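Local coordinates for protein N-isopropylammelide isopropylaminohydrolase (Burkholderia multivorans ATCC 17616, PDB 6NBO) that is a zinc-binding member of the amidohydrolase family, with its metal centre in a TIM-barrel fold, at residues A[129-134]-A[168-173]; A[177-182]-A[209-214]; A[199-204]-A[231-236]. All blocks are in the same frame, centred on the assembly; numbering follows the deposited sequence.

Contact 1: residues A[129-134]-A[168-173]; sequences VDTDAG and PGTDAL
Val129, just past the end of strand 120-128, lays its CG1 methyl against CG of Leu173, 3.7 Å away. CG1 stands anti to the backbone N (chi1 173°), which carries it across to the leucine; the beta-branched side chain also packs on Leu174 and Ala177 of helix 170-180. The side chain of Asp130 leaves the backbone away from residues 168-173 and shapes its own loop: OD1 accepts from Ala133 N at 3.0 Å, an Asx motif. Its carbonyl O closes the turn by accepting from Gly134 N at 2.7 Å and comes unusually close to the methyl CD2 of Leu173, at 3.1 Å. Thr131 divides its two branches. Methyl CG2 rests near Pro168 O (3.6 Å) and beside OG1 of Thr170, while its hydroxyl is hydrogen-bonded to Arg167 and to a water that donates to Pro168 O. A second water accepts from Thr131 N at 2.9 Å and donates to Thr170 OG1, which also pairs with Arg167 O. Gly134, at a positive phi of 69° that glycine tolerates readily, brings its CA to 3.9 Å from Leu173 CD2. Direct contact is therefore largely van der Waals packing round one leucine, whereas the polar groups of the two segments meet through two waters and Arg167.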
ATOM      1  N   VAL A 129     -15.515   7.757  -0.932  1.00 24.19           N
ATOM      2  CA  VAL A 129     -16.882   7.389  -1.284  1.00 27.04           C
ATOM      3  C   VAL A 129     -17.774   8.105  -0.278  1.00 28.57           C
ATOM      4  O   VAL A 129     -17.709   7.820   0.920  1.00 25.38           O
ATOM      5  CB  VAL A 129     -17.109   5.869  -1.244  1.00 28.21           C
ATOM      6  CG1 VAL A 129     -18.597   5.518  -1.441  1.00 28.33           C
ATOM      7  CG2 VAL A 129     -16.255   5.166  -2.294  1.00 28.48           C
ATOM      8  N   ASP A 130     -18.579   9.057  -0.749  1.00 25.78           N
ATOM      9  CA  ASP A 130     -19.345   9.904   0.160  1.00 26.01           C
ATOM     10  C   ASP A 130     -20.528  10.495  -0.599  1.00 24.67           C
ATOM     11  O   ASP A 130     -20.614  10.389  -1.820  1.00 24.89           O
ATOM     12  CB  ASP A 130     -18.473  11.019   0.740  1.00 24.42           C
ATOM     13  CG  ASP A 130     -17.787  11.845  -0.347  1.00 32.57           C
ATOM     14  OD1 ASP A 130     -18.490  12.355  -1.250  1.00 30.48           O
ATOM     15  OD2 ASP A 130     -16.544  11.989  -0.294  1.00 36.53           O
ATOM     16  N   THR A 131     -21.422  11.153   0.140  1.00 27.32           N
ATOM     17  CA  THR A 131     -22.619  11.717  -0.474  1.00 31.61           C
ATOM     18  C   THR A 131     -22.393  13.098  -1.096  1.00 29.03           C
ATOM     19  O   THR A 131     -23.363  13.719  -1.540  1.00 29.67           O
ATOM     20  CB  THR A 131     -23.756  11.774   0.545  1.00 31.97           C
ATOM     21  OG1 THR A 131     -23.340  12.514   1.704  1.00 29.16           O
ATOM     22  CG2 THR A 131     -24.146  10.350   0.955  1.00 28.26           C
ATOM     23  N   ASP A 132     -21.156  13.595  -1.136  1.00 25.82           N
ATOM     24  CA  ASP A 132     -20.874  14.753  -1.980  1.00 32.90           C
ATOM     25  C   ASP A 132     -20.707  14.335  -3.432  1.00 30.83           C
ATOM     26  O   ASP A 132     -21.209  15.009  -4.339  1.00 33.66           O
ATOM     27  CB  ASP A 132     -19.603  15.475  -1.529  1.00 34.63           C
ATOM     28  CG  ASP A 132     -19.704  16.029  -0.129  1.00 37.38           C
ATOM     29  OD1 ASP A 132     -20.808  16.427   0.294  1.00 34.94           O
ATOM     30  OD2 ASP A 132     -18.662  16.065   0.546  1.00 34.37           O
ATOM     31  N   ALA A 133     -20.009  13.226  -3.659  1.00 32.83           N
ATOM     32  CA  ALA A 133     -19.634  12.802  -4.996  1.00 37.72           C
ATOM     33  C   ALA A 133     -20.246  11.478  -5.419  1.00 32.15           C
ATOM     34  O   ALA A 133     -20.156  11.133  -6.600  1.00 31.95           O
ATOM     35  CB  ALA A 133     -18.105  12.684  -5.104  1.00 35.39           C
ATOM     36  N   GLY A 134     -20.844  10.722  -4.503  1.00 30.98           N
ATOM     37  CA  GLY A 134     -21.344   9.418  -4.897  1.00 27.95           C
ATOM     38  C   GLY A 134     -20.192   8.478  -5.193  1.00 26.97           C
ATOM     39  O   GLY A 134     -19.160   8.481  -4.512  1.00 28.39           O
ATOM     40  N   PRO A 168     -26.524  10.882   6.072  1.00 37.06           N
ATOM     41  CA  PRO A 168     -27.545   9.927   5.618  1.00 36.65           C
ATOM     42  C   PRO A 168     -27.240   9.354   4.244  1.00 29.09           C
ATOM     43  O   PRO A 168     -26.831  10.070   3.324  1.00 30.08           O
ATOM     44  CB  PRO A 168     -28.823  10.772   5.590  1.00 37.44           C
ATOM     45  CG  PRO A 168     -28.582  11.842   6.609  1.00 44.73           C
ATOM     46  CD  PRO A 168     -27.113  12.151   6.538  1.00 38.13           C
ATOM     47  N   GLY A 169     -27.435   8.038   4.109  1.00 29.70           N
ATOM     48  CA  GLY A 169     -27.219   7.366   2.845  1.00 27.47           C
ATOM     49  C   GLY A 169     -25.812   6.865   2.610  1.00 28.22           C
ATOM     50  O   GLY A 169     -25.593   6.126   1.642  1.00 26.06           O
ATOM     51  N   THR A 170     -24.854   7.228   3.468  1.00 27.81           N
ATOM     52  CA  THR A 170     -23.478   6.796   3.264  1.00 26.42           C
ATOM     53  C   THR A 170     -23.354   5.284   3.396  1.00 27.30           C
ATOM     54  O   THR A 170     -22.609   4.653   2.640  1.00 25.65           O
ATOM     55  CB  THR A 170     -22.548   7.517   4.245  1.00 29.09           C
ATOM     56  OG1 THR A 170     -22.681   8.937   4.078  1.00 29.72           O
ATOM     57  CG2 THR A 170     -21.089   7.130   3.989  1.00 26.24           C
ATOM     58  N   ASP A 171     -24.092   4.684   4.336  1.00 26.00           N
ATOM     59  CA  ASP A 171     -24.055   3.232   4.497  1.00 29.93           C
ATOM     60  C   ASP A 171     -24.433   2.515   3.201  1.00 31.25           C
ATOM     61  O   ASP A 171     -23.743   1.583   2.770  1.00 28.56           O
ATOM     62  CB  ASP A 171     -24.972   2.808   5.647  1.00 29.56           C
ATOM     63  CG  ASP A 171     -26.360   3.458   5.586  1.00 38.55           C
ATOM     64  OD1 ASP A 171     -26.682   4.189   4.617  1.00 32.42           O
ATOM     65  OD2 ASP A 171     -27.139   3.222   6.525  1.00 41.86           O
ATOM     66  N   ALA A 172     -25.529   2.936   2.565  1.00 29.22           N
ATOM     67  CA  ALA A 172     -25.953   2.295   1.321  1.00 30.53           C
ATOM     68  C   ALA A 172     -24.981   2.580   0.184  1.00 31.57           C
ATOM     69  O   ALA A 172     -24.780   1.735  -0.697  1.00 29.46           O
ATOM     70  CB  ALA A 172     -27.366   2.758   0.950  1.00 37.25           C
ATOM     71  N   LEU A 173     -24.369   3.760   0.190  1.00 30.37           N
ATOM     72  CA  LEU A 173     -23.403   4.096  -0.842  1.00 28.53           C
ATOM     73  C   LEU A 173     -22.174   3.205  -0.752  1.00 27.87           C
ATOM     74  O   LEU A 173     -21.644   2.764  -1.774  1.00 25.42           O
ATOM     75  CB  LEU A 173     -23.014   5.566  -0.710  1.00 26.71           C
ATOM     76  CG  LEU A 173     -22.238   6.183  -1.852  1.00 32.14           C
ATOM     77  CD1 LEU A 173     -23.076   6.149  -3.145  1.00 32.77           C
ATOM     78  CD2 LEU A 173     -21.910   7.595  -1.455  1.00 36.90           C
TER
HETATM   79  O   HOH W   1     -20.871  10.697   2.993  1.00 25.45           O
HETATM   80  O   HOH W   2     -25.568  12.642   3.399  1.00 27.00           O

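Contact 2: residues A[177-182]-A[209-214]; sequences ALAAGA and ERYGRG. With EDO (1,2-ethanediol), chain K.
Tyr211 presents one ring face to Leu178, whose CB sits over it 4.3 Å from the centroid in a CH-pi contact offset toward the rim. CD1 of the same leucine reaches Tyr211 CD1 at 3.9 Å, and the small Ala179 lets its CB come obliquely to Tyr211 CE2. A second flat group, the guanidinium of Arg213, works through its edge. NH1 meets Ala182 O in the plane at 2.6 Å, though the bond is bent and weak. NH2 donates to Leu178 O at 3.2 Å, approaching from above the carbonyl plane; Gly181 N reaches this oxygen from the opposite face. The arginine folds back at chi2 (-65°), and its NE makes a weak bond to Tyr211 O, which helps to fix the rotation of the group. The long side chain of arginine, with several N-H groups, suits this place because it can reach Leu178 O, Ala182 O and Tyr211 O together. Its positive charge probably also interacts favourably with the C-terminal end of helix 170-180. Gly181 and Gly212 each close a Schellman motif with positive phi, a conformation that suits glycine. Beyond the turn, Gly214 N donates to a bound 1,2-ethanediol, at 2.8 Å from its O1. The contact thus joins the C-terminal ends of helices 170-180 and 197-211 on the outside of the barrel: Ala182 packs on Ile156 and Ala158 of strand 153-159, Ala177 and Ala180 meet Leu138 of helix 136-147, and Gly214 bonds through its backbone to Leu185 in strand 184-188.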
ATOM      1  N   ALA A 177     -20.594   0.705  -3.393  1.00 25.41           N
ATOM      2  CA  ALA A 177     -19.199   0.746  -3.817  1.00 27.76           C
ATOM      3  C   ALA A 177     -18.609  -0.657  -3.872  1.00 27.05           C
ATOM      4  O   ALA A 177     -17.905  -1.011  -4.825  1.00 26.67           O
ATOM      5  CB  ALA A 177     -18.381   1.630  -2.867  1.00 22.92           C
ATOM      6  N   LEU A 178     -18.856  -1.461  -2.837  1.00 22.24           N
ATOM      7  CA  LEU A 178     -18.389  -2.845  -2.860  1.00 25.42           C
ATOM      8  C   LEU A 178     -18.994  -3.601  -4.034  1.00 29.31           C
ATOM      9  O   LEU A 178     -18.287  -4.319  -4.753  1.00 27.18           O
ATOM     10  CB  LEU A 178     -18.732  -3.539  -1.543  1.00 28.37           C
ATOM     11  CG  LEU A 178     -18.134  -2.900  -0.293  1.00 27.92           C
ATOM     12  CD1 LEU A 178     -18.524  -3.697   0.943  1.00 25.53           C
ATOM     13  CD2 LEU A 178     -16.623  -2.784  -0.403  1.00 25.25           C
ATOM     14  N   ALA A 179     -20.297  -3.437  -4.257  1.00 27.89           N
ATOM     15  CA  ALA A 179     -20.934  -4.094  -5.392  1.00 30.69           C
ATOM     16  C   ALA A 179     -20.329  -3.646  -6.714  1.00 36.12           C
ATOM     17  O   ALA A 179     -20.271  -4.431  -7.667  1.00 32.90           O
ATOM     18  CB  ALA A 179     -22.434  -3.817  -5.385  1.00 31.25           C
ATOM     19  N   ALA A 180     -19.881  -2.398  -6.796  1.00 32.31           N
ATOM     20  CA  ALA A 180     -19.382  -1.871  -8.060  1.00 30.67           C
ATOM     21  C   ALA A 180     -17.929  -2.228  -8.325  1.00 33.52           C
ATOM     22  O   ALA A 180     -17.444  -1.971  -9.428  1.00 34.89           O
ATOM     23  CB  ALA A 180     -19.533  -0.348  -8.099  1.00 33.77           C
ATOM     24  N   GLY A 181     -17.214  -2.781  -7.351  1.00 36.23           N
ATOM     25  CA  GLY A 181     -15.855  -3.183  -7.636  1.00 35.56           C
ATOM     26  C   GLY A 181     -14.827  -2.820  -6.586  1.00 34.95           C
ATOM     27  O   GLY A 181     -13.685  -3.280  -6.672  1.00 32.02           O
ATOM     28  N   ALA A 182     -15.190  -2.000  -5.599  1.00 28.47           N
ATOM     29  CA  ALA A 182     -14.275  -1.784  -4.489  1.00 27.12           C
ATOM     30  C   ALA A 182     -14.024  -3.119  -3.798  1.00 25.11           C
ATOM     31  O   ALA A 182     -14.942  -3.927  -3.623  1.00 31.11           O
ATOM     32  CB  ALA A 182     -14.834  -0.755  -3.498  1.00 25.65           C
ATOM     33  N   GLU A 209     -19.431  -7.677   6.028  1.00 31.68           N
ATOM     34  CA  GLU A 209     -19.880  -9.058   6.167  1.00 37.71           C
ATOM     35  C   GLU A 209     -20.891  -9.411   5.085  1.00 39.58           C
ATOM     36  O   GLU A 209     -20.889 -10.531   4.565  1.00 39.38           O
ATOM     37  CB  GLU A 209     -20.485  -9.271   7.556  1.00 38.57           C
ATOM     38  CG  GLU A 209     -20.988 -10.682   7.823  1.00 59.13           C
ATOM     39  CD  GLU A 209     -19.934 -11.567   8.468  1.00 80.21           C
ATOM     40  OE1 GLU A 209     -18.726 -11.274   8.322  1.00 79.01           O
ATOM     41  OE2 GLU A 209     -20.322 -12.554   9.131  1.00 91.85           O
ATOM     42  N   ARG A 210     -21.752  -8.457   4.730  1.00 34.91           N
ATOM     43  CA  ARG A 210     -22.768  -8.715   3.715  0.53 39.00           C
ATOM     44  C   ARG A 210     -22.147  -9.036   2.362  1.00 36.33           C
ATOM     45  O   ARG A 210     -22.670  -9.874   1.621  1.00 32.53           O
ATOM     46  CB  ARG A 210     -23.706  -7.516   3.599  0.53 40.25           C
ATOM     47  CG  ARG A 210     -24.587  -7.522   2.356  0.53 50.39           C
ATOM     48  CD  ARG A 210     -25.874  -6.758   2.618  0.53 54.24           C
ATOM     49  NE  ARG A 210     -25.603  -5.514   3.328  0.53 52.77           N
ATOM     50  CZ  ARG A 210     -25.754  -4.302   2.807  0.53 47.36           C
ATOM     51  NH1 ARG A 210     -26.202  -4.156   1.564  0.53 51.88           N
ATOM     52  NH2 ARG A 210     -25.468  -3.238   3.537  0.53 23.29           N
ATOM     53  N   TYR A 211     -21.037  -8.391   2.022  1.00 31.63           N
ATOM     54  CA  TYR A 211     -20.357  -8.642   0.762  1.00 33.01           C
ATOM     55  C   TYR A 211     -19.173  -9.583   0.918  1.00 33.33           C
ATOM     56  O   TYR A 211     -18.480  -9.850  -0.066  1.00 32.11           O
ATOM     57  CB  TYR A 211     -19.910  -7.305   0.138  1.00 29.53           C
ATOM     58  CG  TYR A 211     -21.115  -6.524  -0.344  1.00 34.23           C
ATOM     59  CD1 TYR A 211     -21.813  -5.689   0.514  1.00 32.13           C
ATOM     60  CD2 TYR A 211     -21.599  -6.688  -1.642  1.00 38.44           C
ATOM     61  CE1 TYR A 211     -22.938  -5.003   0.082  1.00 37.95           C
ATOM     62  CE2 TYR A 211     -22.718  -6.016  -2.083  1.00 37.99           C
ATOM     63  CZ  TYR A 211     -23.390  -5.176  -1.221  1.00 41.05           C
ATOM     64  OH  TYR A 211     -24.507  -4.505  -1.667  1.00 40.94           O
ATOM     65  N   GLY A 212     -18.949 -10.108   2.118  1.00 32.50           N
ATOM     66  CA  GLY A 212     -17.833 -11.002   2.370  1.00 36.35           C
ATOM     67  C   GLY A 212     -16.477 -10.363   2.175  1.00 34.06           C
ATOM     68  O   GLY A 212     -15.535 -11.032   1.729  1.00 30.70           O
ATOM     69  N   ARG A 213     -16.346  -9.084   2.506  1.00 28.11           N
ATOM     70  CA  ARG A 213     -15.116  -8.353   2.239  1.00 28.39           C
ATOM     71  C   ARG A 213     -14.387  -8.036   3.533  1.00 32.29           C
ATOM     72  O   ARG A 213     -14.971  -8.033   4.619  1.00 28.81           O
ATOM     73  CB  ARG A 213     -15.385  -7.042   1.492  1.00 31.24           C
ATOM     74  CG  ARG A 213     -16.240  -7.182   0.258  1.00 30.25           C
ATOM     75  CD  ARG A 213     -15.598  -8.010  -0.842  1.00 33.25           C
ATOM     76  NE  ARG A 213     -16.559  -8.135  -1.931  1.00 35.22           N
ATOM     77  CZ  ARG A 213     -16.769  -7.189  -2.838  1.00 38.93           C
ATOM     78  NH1 ARG A 213     -16.063  -6.068  -2.798  1.00 36.55           N
ATOM     79  NH2 ARG A 213     -17.683  -7.358  -3.778  1.00 38.35           N
ATOM     80  N   GLY A 214     -13.097  -7.760   3.392  1.00 25.79           N
ATOM     81  CA  GLY A 214     -12.304  -7.264   4.488  1.00 24.24           C
ATOM     82  C   GLY A 214     -12.449  -5.765   4.656  1.00 25.69           C
ATOM     83  O   GLY A 214     -13.148  -5.082   3.903  1.00 24.18           O
TER
HETATM   84  C1  EDO K 410     -10.586  -9.377   1.261  1.00 48.62           C
HETATM   85  O1  EDO K 410     -12.005  -9.282   1.254  1.00 37.03           O
HETATM   86  C2  EDO K 410     -10.046  -9.528   2.670  1.00 41.99           C
HETATM   87  O2  EDO K 410      -8.632  -9.380   2.565  1.00 42.18           O

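Contact 3: residues A[199-204]-A[231-236]; sequences KAVDVL and DLILQR
Val201 lies between two neighbouring outer helices of the TIM barrel, 197-211 and 223-239, and packs its methyls on Ile233 and Arg236. The short helical segments run in roughly the same direction, at 35° to each other, with axes 10.2 Å apart. A chi1 of 167° turns one methyl, CG1, along the aliphatic part of Arg236, 4.0 Å from its CB, the two side chains running in opposite directions. CG2 turns instead to CG1 of Ile233, 4.1 Å away, and these chains meet nearly at right angles; it also touches CB of Leu232. Valine suits the place because its two methyls can meet Ile233 and Arg236 separately, while Ile233 continues inward onto Leu217 of strand 215-219. Toward solvent the packing gives way to charge. Arg236 bends at chi2, its methylenes covering the valine as NE reaches Asp202. The carboxylate and guanidinium planes stand 71° apart in this long salt bridge, with Asp202 OD1 approaching the guanidinium obliquely. Asp202 contributes its backbone as well: a water donates to its carbonyl O at 3.1 Å and accepts weakly from Arg236 NE, the same nitrogen that lies 3.4 Å from Asp202 OD1.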
ATOM      1  N   LYS A 199     -21.793   1.867  17.395  1.00 27.47           N
ATOM      2  CA  LYS A 199     -22.643   1.875  16.213  1.00 31.06           C
ATOM      3  C   LYS A 199     -21.808   1.931  14.941  1.00 31.52           C
ATOM      4  O   LYS A 199     -22.093   1.224  13.970  1.00 26.68           O
ATOM      5  CB  LYS A 199     -23.617   3.048  16.269  1.00 29.49           C
ATOM      6  CG  LYS A 199     -24.628   3.034  15.130  1.00 32.60           C
ATOM      7  CD  LYS A 199     -25.688   4.108  15.314  1.00 48.02           C
ATOM      8  CE  LYS A 199     -26.581   4.211  14.075  1.00 57.19           C
ATOM      9  NZ  LYS A 199     -27.410   5.450  14.089  1.00 58.72           N
ATOM     10  N   ALA A 200     -20.746   2.739  14.940  1.00 25.81           N
ATOM     11  CA  ALA A 200     -19.912   2.849  13.747  1.00 29.36           C
ATOM     12  C   ALA A 200     -19.253   1.513  13.408  1.00 29.60           C
ATOM     13  O   ALA A 200     -19.281   1.068  12.255  1.00 24.33           O
ATOM     14  CB  ALA A 200     -18.859   3.942  13.940  1.00 27.55           C
ATOM     15  N   VAL A 201     -18.673   0.845  14.402  1.00 25.68           N
ATOM     16  CA  VAL A 201     -18.010  -0.423  14.122  1.00 27.28           C
ATOM     17  C   VAL A 201     -19.023  -1.464  13.657  1.00 30.11           C
ATOM     18  O   VAL A 201     -18.755  -2.243  12.734  1.00 29.37           O
ATOM     19  CB  VAL A 201     -17.221  -0.887  15.359  1.00 31.19           C
ATOM     20  CG1 VAL A 201     -16.786  -2.325  15.209  1.00 39.26           C
ATOM     21  CG2 VAL A 201     -16.016   0.025  15.573  1.00 26.77           C
ATOM     22  N   ASP A 202     -20.198  -1.498  14.281  1.00 30.35           N
ATOM     23  CA  ASP A 202     -21.205  -2.472  13.881  1.00 30.68           C
ATOM     24  C   ASP A 202     -21.717  -2.192  12.467  1.00 30.21           C
ATOM     25  O   ASP A 202     -21.923  -3.125  11.682  1.00 28.81           O
ATOM     26  CB  ASP A 202     -22.354  -2.476  14.886  1.00 28.34           C
ATOM     27  CG  ASP A 202     -21.971  -3.095  16.240  1.00 41.92           C
ATOM     28  OD1 ASP A 202     -20.887  -3.713  16.371  1.00 43.58           O
ATOM     29  OD2 ASP A 202     -22.768  -2.953  17.181  1.00 41.79           O
ATOM     30  N   VAL A 203     -21.910  -0.922  12.108  1.00 26.08           N
ATOM     31  CA  VAL A 203     -22.393  -0.606  10.760  1.00 29.72           C
ATOM     32  C   VAL A 203     -21.370  -1.038   9.711  1.00 27.12           C
ATOM     33  O   VAL A 203     -21.702  -1.714   8.730  1.00 27.10           O
ATOM     34  CB  VAL A 203     -22.732   0.891  10.640  1.00 24.99           C
ATOM     35  CG1 VAL A 203     -22.851   1.303   9.170  1.00 30.25           C
ATOM     36  CG2 VAL A 203     -24.039   1.213  11.384  1.00 30.55           C
ATOM     37  N   LEU A 204     -20.109  -0.666   9.912  1.00 25.08           N
ATOM     38  CA  LEU A 204     -19.072  -1.000   8.940  1.00 24.16           C
ATOM     39  C   LEU A 204     -18.874  -2.510   8.824  1.00 27.81           C
ATOM     40  O   LEU A 204     -18.809  -3.054   7.716  1.00 24.21           O
ATOM     41  CB  LEU A 204     -17.766  -0.317   9.335  1.00 23.95           C
ATOM     42  CG  LEU A 204     -17.711   1.195   9.152  1.00 30.32           C
ATOM     43  CD1 LEU A 204     -16.423   1.737   9.770  1.00 28.99           C
ATOM     44  CD2 LEU A 204     -17.805   1.544   7.666  1.00 27.26           C
ATOM     45  N   ASP A 231      -9.633  -1.737  20.421  1.00 27.73           N
ATOM     46  CA  ASP A 231     -10.186  -2.893  21.119  1.00 29.53           C
ATOM     47  C   ASP A 231     -11.542  -3.282  20.550  1.00 30.17           C
ATOM     48  O   ASP A 231     -11.821  -4.472  20.350  1.00 29.84           O
ATOM     49  CB  ASP A 231     -10.302  -2.606  22.614  1.00 30.88           C
ATOM     50  CG  ASP A 231     -11.058  -3.699  23.352  1.00 38.77           C
ATOM     51  OD1 ASP A 231     -10.578  -4.842  23.366  1.00 34.22           O
ATOM     52  OD2 ASP A 231     -12.140  -3.422  23.898  1.00 42.16           O
ATOM     53  N   LEU A 232     -12.403  -2.287  20.302  1.00 25.63           N
ATOM     54  CA  LEU A 232     -13.707  -2.552  19.699  0.54 29.25           C
ATOM     55  C   LEU A 232     -13.556  -3.241  18.351  1.00 30.97           C
ATOM     56  O   LEU A 232     -14.249  -4.224  18.063  1.00 29.11           O
ATOM     57  CB  LEU A 232     -14.494  -1.251  19.526  0.54 30.83           C
ATOM     58  CG  LEU A 232     -15.189  -0.620  20.727  0.54 35.22           C
ATOM     59  CD1 LEU A 232     -15.977   0.592  20.259  0.54 30.95           C
ATOM     60  CD2 LEU A 232     -16.109  -1.629  21.390  0.54 38.34           C
ATOM     61  N   ILE A 233     -12.665  -2.721  17.507  1.00 27.87           N
ATOM     62  CA  ILE A 233     -12.448  -3.284  16.178  1.00 23.82           C
ATOM     63  C   ILE A 233     -11.973  -4.732  16.277  1.00 27.94           C
ATOM     64  O   ILE A 233     -12.464  -5.620  15.568  1.00 28.22           O
ATOM     65  CB  ILE A 233     -11.451  -2.405  15.408  1.00 24.86           C
ATOM     66  CG1 ILE A 233     -12.107  -1.063  15.059  1.00 25.09           C
ATOM     67  CG2 ILE A 233     -10.943  -3.122  14.162  1.00 23.71           C
ATOM     68  CD1 ILE A 233     -11.114   0.039  14.741  1.00 25.32           C
ATOM     69  N   LEU A 234     -11.008  -4.990  17.165  1.00 26.53           N
ATOM     70  CA  LEU A 234     -10.477  -6.344  17.305  1.00 27.50           C
ATOM     71  C   LEU A 234     -11.522  -7.300  17.879  1.00 29.02           C
ATOM     72  O   LEU A 234     -11.581  -8.472  17.488  1.00 31.16           O
ATOM     73  CB  LEU A 234      -9.223  -6.323  18.185  1.00 30.62           C
ATOM     74  CG  LEU A 234      -8.045  -5.499  17.640  1.00 30.01           C
ATOM     75  CD1 LEU A 234      -6.900  -5.473  18.634  1.00 30.56           C
ATOM     76  CD2 LEU A 234      -7.575  -6.045  16.299  1.00 31.76           C
ATOM     77  N   GLN A 235     -12.342  -6.824  18.823  1.00 33.12           N
ATOM     78  CA  GLN A 235     -13.439  -7.644  19.341  1.00 34.85           C
ATOM     79  C   GLN A 235     -14.358  -8.101  18.220  1.00 36.54           C
ATOM     80  O   GLN A 235     -14.729  -9.278  18.137  1.00 32.22           O
ATOM     81  CB  GLN A 235     -14.254  -6.859  20.366  1.00 34.51           C
ATOM     82  CG  GLN A 235     -13.644  -6.713  21.723  1.00 37.35           C
ATOM     83  CD  GLN A 235     -14.689  -6.241  22.719  1.00 50.77           C
ATOM     84  OE1 GLN A 235     -15.825  -6.712  22.702  1.00 53.46           O
ATOM     85  NE2 GLN A 235     -14.318  -5.297  23.572  1.00 54.34           N
ATOM     86  N   ARG A 236     -14.765  -7.164  17.365  1.00 30.79           N
ATOM     87  CA  ARG A 236     -15.662  -7.495  16.268  1.00 32.64           C
ATOM     88  C   ARG A 236     -14.977  -8.425  15.271  1.00 34.67           C
ATOM     89  O   ARG A 236     -15.591  -9.376  14.770  1.00 32.21           O
ATOM     90  CB  ARG A 236     -16.129  -6.205  15.585  1.00 34.80           C
ATOM     91  CG  ARG A 236     -17.487  -6.309  14.930  1.00 46.31           C
ATOM     92  CD  ARG A 236     -18.592  -6.382  15.982  1.00 64.34           C
ATOM     93  NE  ARG A 236     -19.855  -6.837  15.406  1.00 75.38           N
ATOM     94  CZ  ARG A 236     -20.427  -8.006  15.686  1.00 91.74           C
ATOM     95  NH1 ARG A 236     -21.574  -8.337  15.108  1.00 98.01           N
ATOM     96  NH2 ARG A 236     -19.862  -8.841  16.552  1.00 90.29           N
TER
HETATM   97  O   HOH W   3     -21.576  -6.009  12.703  1.00 43.89           O

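How the contacts relate
The three contacts lie along the outer layer of the barrel, the first joining a loop to helix 170-180 and the third pairing two helices. Contacts 1 and 2 share helix 170-180, the first at its start and the second at its end; their centres are about 15 Å apart, and they touch where Val129 CG1 packs on Ala177 CB at 4.1 Å. Contacts 2 and 3 share helix 197-211, with centres about 17 Å apart and no direct touch, while the centres of contacts 1 and 3 are about 20 Å apart. Along the chain, contact 1 closes before the other two open, whereas the segments of contacts 2 and 3 alternate. Neighbouring strand-helix units are thereby joined round the zinc-bearing barrel.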